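Local coordinates for dihydroorotase (Campylobacter jejuni subsp. jejuni, PDB 3PNU), which probably catalyses, with two zinc ions per subunit, the reversible cyclization of carbamoyl aspartate to dihydroorotate in pyrimidine biosynthesis, at residues A[60-65]-A[122-127]; A[66-71]-A[94-99]. All coordinates share one frame; numbering follows the deposited sequence.

How the contacts relate
From the N terminus, the chain leaves strand 56-59 into a long loop that supplies the first half of both contacts: residues 60-65 for contact 1, then 66-71 for contact 2, which run into helix 70-84. After that helix and strand 90-93, residues 94-99 return to 66-71 and close contact 2, the smaller loop. The chain continues through helix 102-108 before residues 122-127 come back to 60-65 and close contact 1, so contact 2 lies wholly within the span of contact 1. The two meet at P61, whose ring packs on T94 and on the backbone between L95 and F96. Together they tie three successive loops of the TIM barrel to one another.

Contact 1. Residues A[60-65]-A[122-127]; sequences MPNLIP and ITTNSN
N62 and N125 extend nearly at right angles to each other, each offering its amide nitrogen to a backbone carbonyl of the other loop. N62 ND2 donates to T124 O at 3.0 Å, while N125 ND2 donates to N62 O, also at 3.0 Å. Both bonds are nearly straight, and each acceptor lies close to the plane of the donating amide, although N125 ND2 sits above the carbonyl plane of N62. Asparagine suits both places because its short side chain carries an N-H group to a main-chain oxygen. With CG of N62 lying between its backbone N and carbonyl carbon (chi1 63°), the amide is directed toward T124 O. N62 is also the centre of an inverse gamma turn, closed by L63 N to P61 O. I64 crosses N125 at about a right angle, its CG1 3.5 Å from N125 ND2 and its CD1 3.5 Å from N125 OD1, an apolar cover for the amide. A weak bond from N62 OD1 to H36, a zinc ligand, leads toward the metal site, and N62 is predicted to bind substrate. The contact thus bridges the loop between strand 56-59 and helix 70-84 and the loop between helices 102-108 and 135-147.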
loop_
_atom_site.group_PDB
_atom_site.type_symbol
_atom_site.label_atom_id
_atom_site.label_comp_id
_atom_site.label_asym_id
_atom_site.label_seq_id
_atom_site.Cartn_x
_atom_site.Cartn_y
_atom_site.Cartn_z
ATOM N N MET A 60 1.615 11.021 23.371
ATOM C CA MET A 60 2.669 10.028 23.122
ATOM C C MET A 60 4.044 10.682 23.186
ATOM O O MET A 60 4.185 11.858 22.834
ATOM C CB MET A 60 2.419 9.263 21.831
ATOM C CG MET A 60 1.098 8.463 21.864
ATOM S SD MET A 60 1.078 7.303 23.255
ATOM C CE MET A 60 -0.540 6.556 23.074
ATOM N N PRO A 61 5.055 9.930 23.644
ATOM C CA PRO A 61 6.363 10.472 23.880
ATOM C C PRO A 61 7.384 10.260 22.771
ATOM O O PRO A 61 8.591 10.381 23.038
ATOM C CB PRO A 61 6.814 9.650 25.090
ATOM C CG PRO A 61 6.249 8.270 24.807
ATOM C CD PRO A 61 5.056 8.475 23.890
ATOM N N ASN A 62 6.937 9.943 21.557
ATOM C CA ASN A 62 7.884 9.669 20.464
ATOM C C ASN A 62 8.499 10.945 19.891
ATOM O O ASN A 62 8.287 11.296 18.730
ATOM C CB ASN A 62 7.236 8.800 19.363
ATOM C CG ASN A 62 6.082 9.484 18.687
ATOM O OD1 ASN A 62 5.381 10.275 19.300
ATOM N ND2 ASN A 62 5.871 9.180 17.406
ATOM N N LEU A 63 9.244 11.644 20.741
ATOM C CA LEU A 63 9.945 12.859 20.350
ATOM C C LEU A 63 11.397 12.503 20.064
ATOM O O LEU A 63 11.841 11.387 20.355
ATOM C CB LEU A 63 9.902 13.911 21.473
ATOM C CG LEU A 63 8.552 14.493 21.870
ATOM C CD1 LEU A 63 8.741 15.439 23.043
ATOM C CD2 LEU A 63 7.892 15.202 20.691
ATOM N N ILE A 64 12.131 13.463 19.509
ATOM C CA ILE A 64 13.539 13.284 19.188
ATOM C C ILE A 64 14.343 14.230 20.067
ATOM O O ILE A 64 14.344 15.438 19.840
ATOM C CB ILE A 64 13.826 13.641 17.736
ATOM C CG1 ILE A 64 12.799 12.984 16.803
ATOM C CG2 ILE A 64 15.259 13.245 17.380
ATOM C CD1 ILE A 64 12.876 13.481 15.376
ATOM N N PRO A 65 14.999 13.700 21.102
ATOM C CA PRO A 65 15.023 12.299 21.514
ATOM C C PRO A 65 13.750 11.953 22.276
ATOM O O PRO A 65 13.009 12.851 22.680
ATOM C CB PRO A 65 16.244 12.222 22.431
ATOM C CG PRO A 65 16.352 13.590 23.035
ATOM C CD PRO A 65 15.685 14.569 22.068
ATOM N N ILE A 122 9.889 0.411 14.228
ATOM C CA ILE A 122 8.679 -0.023 13.547
ATOM C C ILE A 122 7.867 1.174 13.043
ATOM O O ILE A 122 7.253 1.092 11.975
ATOM C CB ILE A 122 7.804 -0.957 14.439
ATOM C CG1 ILE A 122 6.708 -1.633 13.601
ATOM C CG2 ILE A 122 7.213 -0.192 15.625
ATOM C CD1 ILE A 122 7.228 -2.440 12.386
ATOM N N THR A 123 7.880 2.280 13.792
ATOM C CA THR A 123 7.108 3.478 13.416
ATOM C C THR A 123 7.959 4.776 13.507
ATOM O O THR A 123 9.197 4.709 13.590
ATOM C CB THR A 123 5.772 3.560 14.265
ATOM O OG1 THR A 123 4.859 4.506 13.688
ATOM C CG2 THR A 123 6.048 3.892 15.732
ATOM N N THR A 124 7.294 5.937 13.468
ATOM C CA THR A 124 7.961 7.257 13.530
ATOM C C THR A 124 8.642 7.513 14.891
ATOM O O THR A 124 7.961 7.645 15.915
ATOM C CB THR A 124 6.952 8.417 13.231
ATOM O OG1 THR A 124 6.391 8.246 11.925
ATOM C CG2 THR A 124 7.631 9.789 13.311
ATOM N N ASN A 125 9.980 7.584 14.879
ATOM C CA ASN A 125 10.806 7.817 16.088
ATOM C C ASN A 125 10.729 6.653 17.082
ATOM O O ASN A 125 10.146 6.766 18.162
ATOM C CB ASN A 125 10.432 9.138 16.771
ATOM C CG ASN A 125 10.575 10.331 15.848
ATOM O OD1 ASN A 125 11.370 10.314 14.902
ATOM N ND2 ASN A 125 9.807 11.379 16.120
ATOM N N SER A 126 11.338 5.538 16.696
ATOM C CA SER A 126 11.329 4.324 17.503
ATOM C C SER A 126 12.681 3.594 17.504
ATOM O O SER A 126 12.774 2.454 17.991
ATOM C CB SER A 126 10.247 3.387 16.952
ATOM O OG SER A 126 10.445 3.131 15.562
ATOM N N ASN A 127 13.724 4.247 16.985
ATOM C CA ASN A 127 15.056 3.619 16.880
ATOM C C ASN A 127 15.602 3.178 18.236
ATOM O O ASN A 127 16.364 2.215 18.316
ATOM C CB ASN A 127 16.047 4.536 16.146
ATOM C CG ASN A 127 15.523 4.990 14.788
ATOM O OD1 ASN A 127 14.388 5.471 14.675
ATOM N ND2 ASN A 127 16.348 4.857 13.755
#

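Contact 2. Residues A[66-71]-A[94-99]; sequences PLCNLE and TLFFKN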
loop_
_atom_site.group_PDB
_atom_site.type_symbol
_atom_site.label_atom_id
_atom_site.label_comp_id
_atom_site.label_asym_id
_atom_site.label_seq_id
_atom_site.Cartn_x
_atom_site.Cartn_y
_atom_site.Cartn_z
ATOM N N PRO A 66 13.486 10.658 22.476
ATOM C CA PRO A 66 12.250 10.298 23.161
ATOM C C PRO A 66 12.264 10.579 24.664
ATOM O O PRO A 66 13.282 10.391 25.334
ATOM C CB PRO A 66 12.114 8.789 22.880
ATOM C CG PRO A 66 13.227 8.455 21.882
ATOM C CD PRO A 66 14.272 9.473 22.108
ATOM N N LEU A 67 11.116 11.008 25.175
ATOM C CA LEU A 67 10.968 11.326 26.582
ATOM C C LEU A 67 11.266 10.112 27.445
ATOM O O LEU A 67 10.477 9.171 27.480
ATOM C CB LEU A 67 9.556 11.844 26.858
ATOM C CG LEU A 67 9.149 13.043 25.994
ATOM C CD1 LEU A 67 7.761 13.484 26.362
ATOM C CD2 LEU A 67 10.144 14.189 26.148
ATOM N N CYS A 68 12.409 10.137 28.139
ATOM C CA CYS A 68 12.828 9.029 29.005
ATOM C C CYS A 68 13.205 9.453 30.431
ATOM O O CYS A 68 13.821 8.674 31.164
ATOM C CB CYS A 68 13.983 8.247 28.358
ATOM S SG CYS A 68 13.540 7.345 26.816
ATOM N N ASN A 69 12.846 10.675 30.831
ATOM C CA ASN A 69 13.096 11.139 32.208
ATOM C C ASN A 69 12.095 12.220 32.604
ATOM O O ASN A 69 11.549 12.913 31.745
ATOM C CB ASN A 69 14.555 11.586 32.412
ATOM C CG ASN A 69 14.906 12.834 31.631
ATOM O OD1 ASN A 69 14.253 13.874 31.758
ATOM N ND2 ASN A 69 15.965 12.746 30.834
ATOM N N LEU A 70 11.858 12.353 33.908
ATOM C CA LEU A 70 10.855 13.301 34.438
ATOM C C LEU A 70 11.088 14.758 34.095
ATOM O O LEU A 70 10.136 15.494 33.795
ATOM C CB LEU A 70 10.745 13.147 35.948
ATOM C CG LEU A 70 10.208 11.788 36.408
ATOM C CD1 LEU A 70 10.347 11.601 37.920
ATOM C CD2 LEU A 70 8.761 11.617 35.960
ATOM N N GLU A 71 12.353 15.173 34.123
ATOM C CA GLU A 71 12.716 16.563 33.834
ATOM C C GLU A 71 12.223 16.990 32.468
ATOM O O GLU A 71 11.566 18.021 32.317
ATOM C CB GLU A 71 14.244 16.770 33.918
ATOM C CG GLU A 71 14.856 16.635 35.330
ATOM C CD GLU A 71 14.789 15.219 35.898
ATOM O OE1 GLU A 71 14.772 15.092 37.144
ATOM O OE2 GLU A 71 14.739 14.242 35.111
ATOM N N THR A 94 3.175 10.640 28.997
ATOM C CA THR A 94 3.764 9.321 28.992
ATOM C C THR A 94 5.258 9.375 28.740
ATOM O O THR A 94 5.774 10.314 28.127
ATOM C CB THR A 94 3.215 8.432 27.854
ATOM O OG1 THR A 94 3.586 9.006 26.587
ATOM C CG2 THR A 94 1.710 8.259 27.945
ATOM N N LEU A 95 5.930 8.336 29.208
ATOM C CA LEU A 95 7.335 8.129 28.958
ATOM C C LEU A 95 7.469 7.035 27.898
ATOM O O LEU A 95 6.588 6.168 27.734
ATOM C CB LEU A 95 8.074 7.663 30.217
ATOM C CG LEU A 95 8.274 8.658 31.356
ATOM C CD1 LEU A 95 9.064 8.003 32.436
ATOM C CD2 LEU A 95 9.000 9.900 30.852
ATOM N N PHE A 96 8.582 7.100 27.182
ATOM C CA PHE A 96 8.941 6.144 26.157
ATOM C C PHE A 96 9.472 4.947 26.888
ATOM O O PHE A 96 10.289 5.088 27.809
ATOM C CB PHE A 96 10.017 6.766 25.308
ATOM C CG PHE A 96 10.420 5.957 24.139
ATOM C CD1 PHE A 96 9.887 6.223 22.891
ATOM C CD2 PHE A 96 11.377 4.961 24.271
ATOM C CE1 PHE A 96 10.288 5.497 21.798
ATOM C CE2 PHE A 96 11.776 4.231 23.184
ATOM C CZ PHE A 96 11.232 4.489 21.947
ATOM N N PHE A 97 9.022 3.758 26.515
ATOM C CA PHE A 97 9.450 2.582 27.249
ATOM C C PHE A 97 10.917 2.206 27.120
ATOM O O PHE A 97 11.506 2.287 26.053
ATOM C CB PHE A 97 8.635 1.354 26.846
ATOM C CG PHE A 97 8.964 0.146 27.653
ATOM C CD1 PHE A 97 8.218 -0.183 28.754
ATOM C CD2 PHE A 97 10.058 -0.634 27.343
ATOM C CE1 PHE A 97 8.527 -1.291 29.506
ATOM C CE2 PHE A 97 10.381 -1.745 28.103
ATOM C CZ PHE A 97 9.621 -2.074 29.175
ATOM N N LYS A 98 11.466 1.774 28.248
ATOM C CA LYS A 98 12.817 1.237 28.359
ATOM C C LYS A 98 12.791 0.516 29.707
ATOM O O LYS A 98 11.772 0.559 30.388
ATOM C CB LYS A 98 13.911 2.306 28.292
ATOM C CG LYS A 98 14.122 3.106 29.568
ATOM C CD LYS A 98 15.364 3.993 29.443
ATOM C CE LYS A 98 15.819 4.490 30.808
ATOM N NZ LYS A 98 17.049 5.334 30.735
ATOM N N ASN A 99 13.888 -0.119 30.104
ATOM C CA ASN A 99 13.922 -0.919 31.353
ATOM C C ASN A 99 14.009 -0.150 32.667
ATOM O O ASN A 99 14.904 -0.401 33.476
ATOM C CB ASN A 99 15.103 -1.889 31.305
ATOM C CG ASN A 99 15.077 -2.761 30.089
ATOM O OD1 ASN A 99 14.011 -3.076 29.550
ATOM N ND2 ASN A 99 16.260 -3.171 29.639
#
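The side chains of P66 and F96 run side by side and point the same way, with P66 CB over one face of the phenyl ring, 3.4 Å from F96 CD1. This is a CH-pi contact, with P66 CB 3.8 Å from the centroid of the F96 ring. C68 SG approaches the same ring obliquely in a sulfur-aromatic contact and also touches F96 CB at 3.9 Å. Proline offers a rigid apolar surface to the aromatic face, and cysteine a small, polarisable sulfur that fits beside it. Between these two residues, L67 O accepts a hydrogen bond from F96 N at 2.8 Å, with the donor nearly along the C=O axis. The F96 ring reaches P66 because its CG is anti to the backbone N (chi1 -175°). L95 lays its CD2 branch against the 66-71 backbone, 3.8 Å from L67 O and 3.9 Å from N69 N.

Farther out, L67 and L95 both pack on L73 of helix 70-84, and the F96 ring meets that of Y118. N69 is the N-cap of this helix, its OD1 accepting from D72 N, while T94 OG1 is hydrogen-bonded to I59 O. In the TIM barrel of the metallo-dependent hydrolases, such loops after the strands surround the metal site. Here F96 lies about 5 Å, side chain to side chain, from N62, a predicted substrate-binding residue, which places the contact next to the probable substrate site.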